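Local structure of protein phosphatase Slingshot homolog 2 (Homo sapiens, 2NT2) at residues Y32-T37 with Y71-K76; I7-F12 with G81-V86. The protein dephosphorylates and activates the actin-depolymerising factor cofilin, the domain described here being the dual-specificity phosphatase catalytic domain of the longer protein. The protein carries 1 engineered substitution. One frame throughout, in Å; residues are numbered along the deposited sequence.

In the fold
Both contacts build the core of the phosphatase domain round one central sheet, their centres about 9 Å apart. Contact 1 lays helix 67-79 on strand 30-35; contact 2 pairs strand 11-14 with strand 83-87, which follows that helix in the chain. Strands 30-35 and 83-87 are neighbours, joined where Leu34 N lies 2.9 Å from Leu85 O and Tyr32 O lies 3.0 Å from Leu85 N, probable hydrogen bonds. Strand 83-87 runs directly into Ser88, the engineered replacement of the phosphocysteine nucleophile at the start of the P-loop. The side chain of Val86 in contact 2 is about 7 Å from that of Ser88, and that of Leu34 in contact 1 about 9 Å.

Contact 1 (Y32-T37 with Y71-K76); sequences YILNVT and YKFISK
Phe73 is the main bump of this contact: its ring descends from helix 67-79 into the hollow between Tyr32 and Leu34, two strand residues whose CB atoms both point at the helix. With CG anti to the backbone N (chi1 -169°), the ring reaches down to the strand, and CE2 comes to 3.6 Å from Ile33 O at the floor of the hollow. One wall is Tyr32, whose CB lies 3.8 Å from Phe73 CE2. The Tyr32 ring turns its edge toward the face of Phe73 in an offset edge-to-face pair, centroids 5.8 Å apart and planes at 79°; Tyr32 CD2 is 3.9 Å from Phe73 CZ. Leu34 forms the other wall, its CB 4.2 Å from Phe73 CD2. Beside the Phe73 ring, the CD2 branch of Leu34 meets Ile74 CG1 at 3.9 Å, the two side chains crossing at about a right angle. One helical turn on from Phe73, the extended Lys76 chain passes across Tyr32, with CG 4.0 Å from CE2 of that ring. His51 and Glu49 of strand 49-52 also touch Phe73. Cut back to an alanine, Phe73 would no longer fill the hollow, which is likely to leave a gap over the Ile33 carbonyl and the edge of the Tyr32 ring without its aromatic partner. The segment axes run nearly antiparallel, at 160°, as befits the helix of a beta-alpha-beta crossover: it returns from strand 49-52 to strand 83-87, packing on strand 30-35 between them. Helix and strand share no hydrogen bond; the backbone of Tyr32 and Leu34 bonds to Leu85, and that of Ile33 to Glu49 and His51. The chemistry is therefore apolar and aromatic, which suggests that fit of shape, more than polar pairing, positions the helix on the sheet.

Contact 2 (I7-F12 with G81-V86); sequences IFEHVF and GSKCLV
Val11 and Phe12 pair with Cys84 and Leu85 as adjacent parallel strands through three backbone hydrogen bonds: Cys84 N to His10 O (2.9 Å), Phe12 N to Cys84 O and Val86 N to Phe12 O. The first is the most bent, at 140° on the hydrogen, and its donor stands above the carbonyl plane, where the type I turn from Phe8 to Val11 is just giving way to strand. Apolar contacts flank this ladder. Val11 CG1 meets Val86 CG2 at 4.0 Å, while Phe12 CB touches Leu85 CD1 on the face opposite Val11 and Cys84. At the edge of the Phe12 ring, CE1 lies 3.9 Å from Lys83 CD. Charge enters at the outer end: Lys83, bent at its last torsion (chi4 72°), runs past Glu9 O and leaves NZ 4.0 Å from Glu9 OE2, opposite charges too far apart for a salt bridge, which may still attract weakly. His10 NE2 bonds to Tyr102 OH of helix 94-107. Helix 67-79 packs on Val11 through Ile74 and on Cys84 through Ala77, Pro4 lies against Phe12 and Leu85, and strand 30-35 continues the sheet beyond strand 83-87.

Contact 1 (Y32-T37 with Y71-K76)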
loop_
_atom_site.group_PDB
_atom_site.type_symbol
_atom_site.label_atom_id
_atom_site.label_comp_id
_atom_site.label_asym_id
_atom_site.label_seq_id
_atom_site.Cartn_x
_atom_site.Cartn_y
_atom_site.Cartn_z
ATOM N N TYR A 32 2.374 6.976 -10.067
ATOM C CA TYR A 32 1.560 7.243 -8.893
ATOM C C TYR A 32 2.270 6.703 -7.653
ATOM O O TYR A 32 2.822 5.604 -7.672
ATOM C CB TYR A 32 0.184 6.589 -9.012
ATOM C CG TYR A 32 -0.641 7.058 -10.182
ATOM C CD1 TYR A 32 -0.527 6.445 -11.424
ATOM C CD2 TYR A 32 -1.535 8.113 -10.045
ATOM C CE1 TYR A 32 -1.278 6.865 -12.506
ATOM C CE2 TYR A 32 -2.287 8.536 -11.128
ATOM C CZ TYR A 32 -2.156 7.911 -12.350
ATOM O OH TYR A 32 -2.911 8.343 -13.419
ATOM N N ILE A 33 2.253 7.479 -6.577
ATOM C CA ILE A 33 2.881 7.010 -5.347
ATOM C C ILE A 33 1.958 7.228 -4.152
ATOM O O ILE A 33 1.580 8.360 -3.859
ATOM C CB ILE A 33 4.221 7.705 -5.084
ATOM C CG1 ILE A 33 5.237 7.572 -6.221
ATOM C CG2 ILE A 33 4.825 7.205 -3.778
ATOM C CD1 ILE A 33 6.528 8.318 -5.950
ATOM N N LEU A 34 1.621 6.114 -3.515
ATOM C CA LEU A 34 0.877 6.078 -2.270
ATOM C C LEU A 34 1.849 5.983 -1.089
ATOM O O LEU A 34 2.428 4.939 -0.795
ATOM C CB LEU A 34 -0.108 4.917 -2.259
ATOM C CG LEU A 34 -1.083 4.847 -1.083
ATOM C CD1 LEU A 34 -1.694 6.209 -0.800
ATOM C CD2 LEU A 34 -2.164 3.810 -1.362
ATOM N N ASN A 35 2.029 7.133 -0.459
ATOM C CA ASN A 35 2.910 7.312 0.680
ATOM C C ASN A 35 2.118 7.230 1.984
ATOM O O ASN A 35 1.499 8.209 2.392
ATOM C CB ASN A 35 3.606 8.669 0.554
ATOM C CG ASN A 35 4.646 8.899 1.625
ATOM O OD1 ASN A 35 4.670 8.187 2.627
ATOM N ND2 ASN A 35 5.495 9.897 1.395
ATOM N N VAL A 36 2.137 6.062 2.606
ATOM C CA VAL A 36 1.380 5.757 3.808
ATOM C C VAL A 36 2.168 6.090 5.068
ATOM O O VAL A 36 2.366 5.245 5.948
ATOM C CB VAL A 36 0.984 4.264 3.847
ATOM C CG1 VAL A 36 -0.148 4.043 4.843
ATOM C CG2 VAL A 36 0.569 3.786 2.468
ATOM N N THR A 37 2.676 7.319 5.144
ATOM C CA THR A 37 3.453 7.766 6.285
ATOM C C THR A 37 3.101 9.213 6.644
ATOM O O THR A 37 2.582 9.949 5.806
ATOM C CB THR A 37 4.977 7.715 6.073
ATOM O OG1 THR A 37 5.416 8.935 5.449
ATOM C CG2 THR A 37 5.421 6.573 5.178
ATOM N N TYR A 71 -7.924 2.862 -1.708
ATOM C CA TYR A 71 -8.578 2.184 -2.814
ATOM C C TYR A 71 -8.750 3.121 -4.009
ATOM O O TYR A 71 -8.407 2.745 -5.133
ATOM C CB TYR A 71 -9.960 1.645 -2.404
ATOM C CG TYR A 71 -10.632 0.911 -3.547
ATOM C CD1 TYR A 71 -10.274 -0.403 -3.838
ATOM C CD2 TYR A 71 -11.608 1.505 -4.331
ATOM C CE1 TYR A 71 -10.872 -1.094 -4.875
ATOM C CE2 TYR A 71 -12.212 0.822 -5.371
ATOM C CZ TYR A 71 -11.839 -0.479 -5.638
ATOM O OH TYR A 71 -12.431 -1.170 -6.668
ATOM N N LYS A 72 -9.291 4.300 -3.747
ATOM C CA LYS A 72 -9.581 5.315 -4.749
ATOM C C LYS A 72 -8.349 5.660 -5.585
ATOM O O LYS A 72 -8.395 5.711 -6.812
ATOM C CB LYS A 72 -10.110 6.580 -4.063
ATOM C CG LYS A 72 -11.140 7.359 -4.853
ATOM C CD LYS A 72 -10.619 8.723 -5.286
ATOM C CE LYS A 72 -10.879 9.004 -6.757
ATOM N NZ LYS A 72 -10.103 8.093 -7.648
ATOM N N PHE A 73 -7.248 5.925 -4.891
ATOM C CA PHE A 73 -6.014 6.323 -5.541
ATOM C C PHE A 73 -5.437 5.205 -6.406
ATOM O O PHE A 73 -5.113 5.433 -7.572
ATOM C CB PHE A 73 -4.988 6.764 -4.491
ATOM C CG PHE A 73 -3.769 7.444 -5.100
ATOM C CD1 PHE A 73 -3.889 8.699 -5.672
ATOM C CD2 PHE A 73 -2.533 6.823 -5.088
ATOM C CE1 PHE A 73 -2.794 9.329 -6.227
ATOM C CE2 PHE A 73 -1.432 7.448 -5.644
ATOM C CZ PHE A 73 -1.563 8.703 -6.211
ATOM N N ILE A 74 -5.309 4.020 -5.820
ATOM C CA ILE A 74 -4.707 2.884 -6.506
ATOM C C ILE A 74 -5.542 2.489 -7.722
ATOM O O ILE A 74 -5.006 2.119 -8.761
ATOM C CB ILE A 74 -4.586 1.649 -5.588
ATOM C CG1 ILE A 74 -3.719 1.846 -4.343
ATOM C CG2 ILE A 74 -4.107 0.442 -6.384
ATOM C CD1 ILE A 74 -3.781 0.683 -3.377
ATOM N N SER A 75 -6.859 2.560 -7.551
ATOM C CA SER A 75 -7.809 2.341 -8.632
ATOM C C SER A 75 -7.590 3.389 -9.724
ATOM O O SER A 75 -7.689 3.113 -10.918
ATOM C CB SER A 75 -9.241 2.387 -8.099
ATOM O OG SER A 75 -10.092 3.179 -8.906
ATOM N N LYS A 76 -7.269 4.600 -9.287
ATOM C CA LYS A 76 -6.928 5.690 -10.193
ATOM C C LYS A 76 -5.716 5.344 -11.046
ATOM O O LYS A 76 -5.712 5.567 -12.257
ATOM C CB LYS A 76 -6.675 6.964 -9.387
ATOM C CG LYS A 76 -6.195 8.148 -10.211
ATOM C CD LYS A 76 -6.046 9.381 -9.329
ATOM C CE LYS A 76 -6.180 10.665 -10.138
ATOM N NZ LYS A 76 -6.156 11.867 -9.258
#

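Contact 2 (I7-F12 with G81-V86)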
loop_
_atom_site.group_PDB
_atom_site.type_symbol
_atom_site.label_atom_id
_atom_site.label_comp_id
_atom_site.label_asym_id
_atom_site.label_seq_id
_atom_site.Cartn_x
_atom_site.Cartn_y
_atom_site.Cartn_z
ATOM N N ILE A 7 3.062 -6.441 -6.627
ATOM C CA ILE A 7 2.022 -7.328 -6.094
ATOM C C ILE A 7 0.908 -7.542 -7.103
ATOM O O ILE A 7 0.357 -8.638 -7.220
ATOM C CB ILE A 7 1.464 -6.774 -4.774
ATOM C CG1 ILE A 7 2.577 -6.398 -3.782
ATOM C CG2 ILE A 7 0.491 -7.753 -4.155
ATOM C CD1 ILE A 7 3.542 -7.540 -3.511
ATOM N N PHE A 8 0.583 -6.482 -7.833
ATOM C CA PHE A 8 -0.349 -6.599 -8.950
ATOM C C PHE A 8 0.234 -5.896 -10.169
ATOM O O PHE A 8 1.299 -5.297 -10.005
ATOM C CB PHE A 8 -1.725 -6.053 -8.581
ATOM C CG PHE A 8 -2.350 -6.865 -7.452
ATOM C CD1 PHE A 8 -2.705 -6.252 -6.267
ATOM C CD2 PHE A 8 -2.574 -8.224 -7.607
ATOM C CE1 PHE A 8 -3.274 -6.981 -5.241
ATOM C CE2 PHE A 8 -3.134 -8.970 -6.587
ATOM C CZ PHE A 8 -3.486 -8.338 -5.407
ATOM N N GLU A 9 -0.429 -6.013 -11.311
ATOM C CA GLU A 9 0.068 -5.367 -12.523
ATOM C C GLU A 9 0.388 -3.899 -12.240
ATOM O O GLU A 9 1.428 -3.397 -12.649
ATOM C CB GLU A 9 -0.927 -5.493 -13.671
ATOM C CG GLU A 9 -1.382 -4.196 -14.306
ATOM C CD GLU A 9 -0.483 -3.691 -15.413
ATOM O OE1 GLU A 9 -1.010 -3.288 -16.469
ATOM O OE2 GLU A 9 0.760 -3.679 -15.231
ATOM N N HIS A 10 -0.511 -3.268 -11.491
ATOM C CA HIS A 10 -0.458 -1.841 -11.227
ATOM C C HIS A 10 -0.052 -1.497 -9.806
ATOM O O HIS A 10 -0.256 -0.354 -9.373
ATOM C CB HIS A 10 -1.833 -1.228 -11.539
ATOM C CG HIS A 10 -2.917 -1.773 -10.659
ATOM N ND1 HIS A 10 -3.232 -3.111 -10.588
ATOM C CD2 HIS A 10 -3.762 -1.148 -9.803
ATOM C CE1 HIS A 10 -4.226 -3.288 -9.730
ATOM N NE2 HIS A 10 -4.567 -2.107 -9.238
ATOM N N VAL A 11 0.515 -2.437 -9.048
ATOM C CA VAL A 11 0.767 -2.163 -7.629
ATOM C C VAL A 11 2.140 -2.654 -7.190
ATOM O O VAL A 11 2.469 -3.831 -7.352
ATOM C CB VAL A 11 -0.282 -2.803 -6.701
ATOM C CG1 VAL A 11 0.048 -2.545 -5.234
ATOM C CG2 VAL A 11 -1.681 -2.302 -7.024
ATOM N N PHE A 12 2.920 -1.754 -6.596
ATOM C CA PHE A 12 4.178 -2.142 -5.962
ATOM C C PHE A 12 4.110 -1.861 -4.462
ATOM O O PHE A 12 3.492 -0.876 -4.059
ATOM C CB PHE A 12 5.372 -1.408 -6.575
ATOM C CG PHE A 12 5.869 -2.032 -7.873
ATOM C CD1 PHE A 12 5.308 -1.675 -9.087
ATOM C CD2 PHE A 12 6.889 -2.969 -7.855
ATOM C CE1 PHE A 12 5.754 -2.244 -10.267
ATOM C CE2 PHE A 12 7.338 -3.547 -9.027
ATOM C CZ PHE A 12 6.770 -3.186 -10.236
ATOM N N GLY A 81 -3.972 3.492 -16.867
ATOM C CA GLY A 81 -3.015 2.535 -17.390
ATOM C C GLY A 81 -1.622 2.706 -16.827
ATOM O O GLY A 81 -0.630 2.566 -17.553
ATOM N N SER A 82 -1.511 2.998 -15.532
ATOM C CA SER A 82 -0.194 3.178 -14.923
ATOM C C SER A 82 -0.038 2.291 -13.689
ATOM O O SER A 82 -0.913 1.481 -13.405
ATOM C CB SER A 82 0.062 4.643 -14.565
ATOM O OG SER A 82 1.444 4.881 -14.350
ATOM N N LYS A 83 1.082 2.451 -12.997
ATOM C CA LYS A 83 1.459 1.657 -11.844
ATOM C C LYS A 83 1.650 2.545 -10.612
ATOM O O LYS A 83 1.964 3.728 -10.736
ATOM C CB LYS A 83 2.736 0.854 -12.096
ATOM C CG LYS A 83 2.760 0.103 -13.419
ATOM C CD LYS A 83 3.777 -1.028 -13.402
ATOM C CE LYS A 83 3.544 -1.965 -14.580
ATOM N NZ LYS A 83 3.946 -1.339 -15.871
ATOM N N CYS A 84 1.442 1.937 -9.452
ATOM C CA CYS A 84 1.448 2.646 -8.175
ATOM C C CYS A 84 2.414 1.992 -7.196
ATOM O O CYS A 84 2.426 0.770 -7.052
ATOM C CB CYS A 84 0.032 2.680 -7.601
ATOM S SG CYS A 84 -0.175 3.549 -6.032
ATOM N N LEU A 85 3.230 2.810 -6.538
ATOM C CA LEU A 85 4.067 2.332 -5.448
ATOM C C LEU A 85 3.387 2.581 -4.105
ATOM O O LEU A 85 3.187 3.714 -3.670
ATOM C CB LEU A 85 5.446 2.995 -5.472
ATOM C CG LEU A 85 6.293 2.825 -4.203
ATOM C CD1 LEU A 85 6.708 1.374 -4.030
ATOM C CD2 LEU A 85 7.508 3.739 -4.237
ATOM N N VAL A 86 3.025 1.501 -3.412
ATOM C CA VAL A 86 2.578 1.691 -2.034
ATOM C C VAL A 86 3.776 1.515 -1.099
ATOM O O VAL A 86 4.366 0.438 -1.065
ATOM C CB VAL A 86 1.455 0.743 -1.605
ATOM C CG1 VAL A 86 0.787 1.313 -0.354
ATOM C CG2 VAL A 86 0.442 0.550 -2.718
#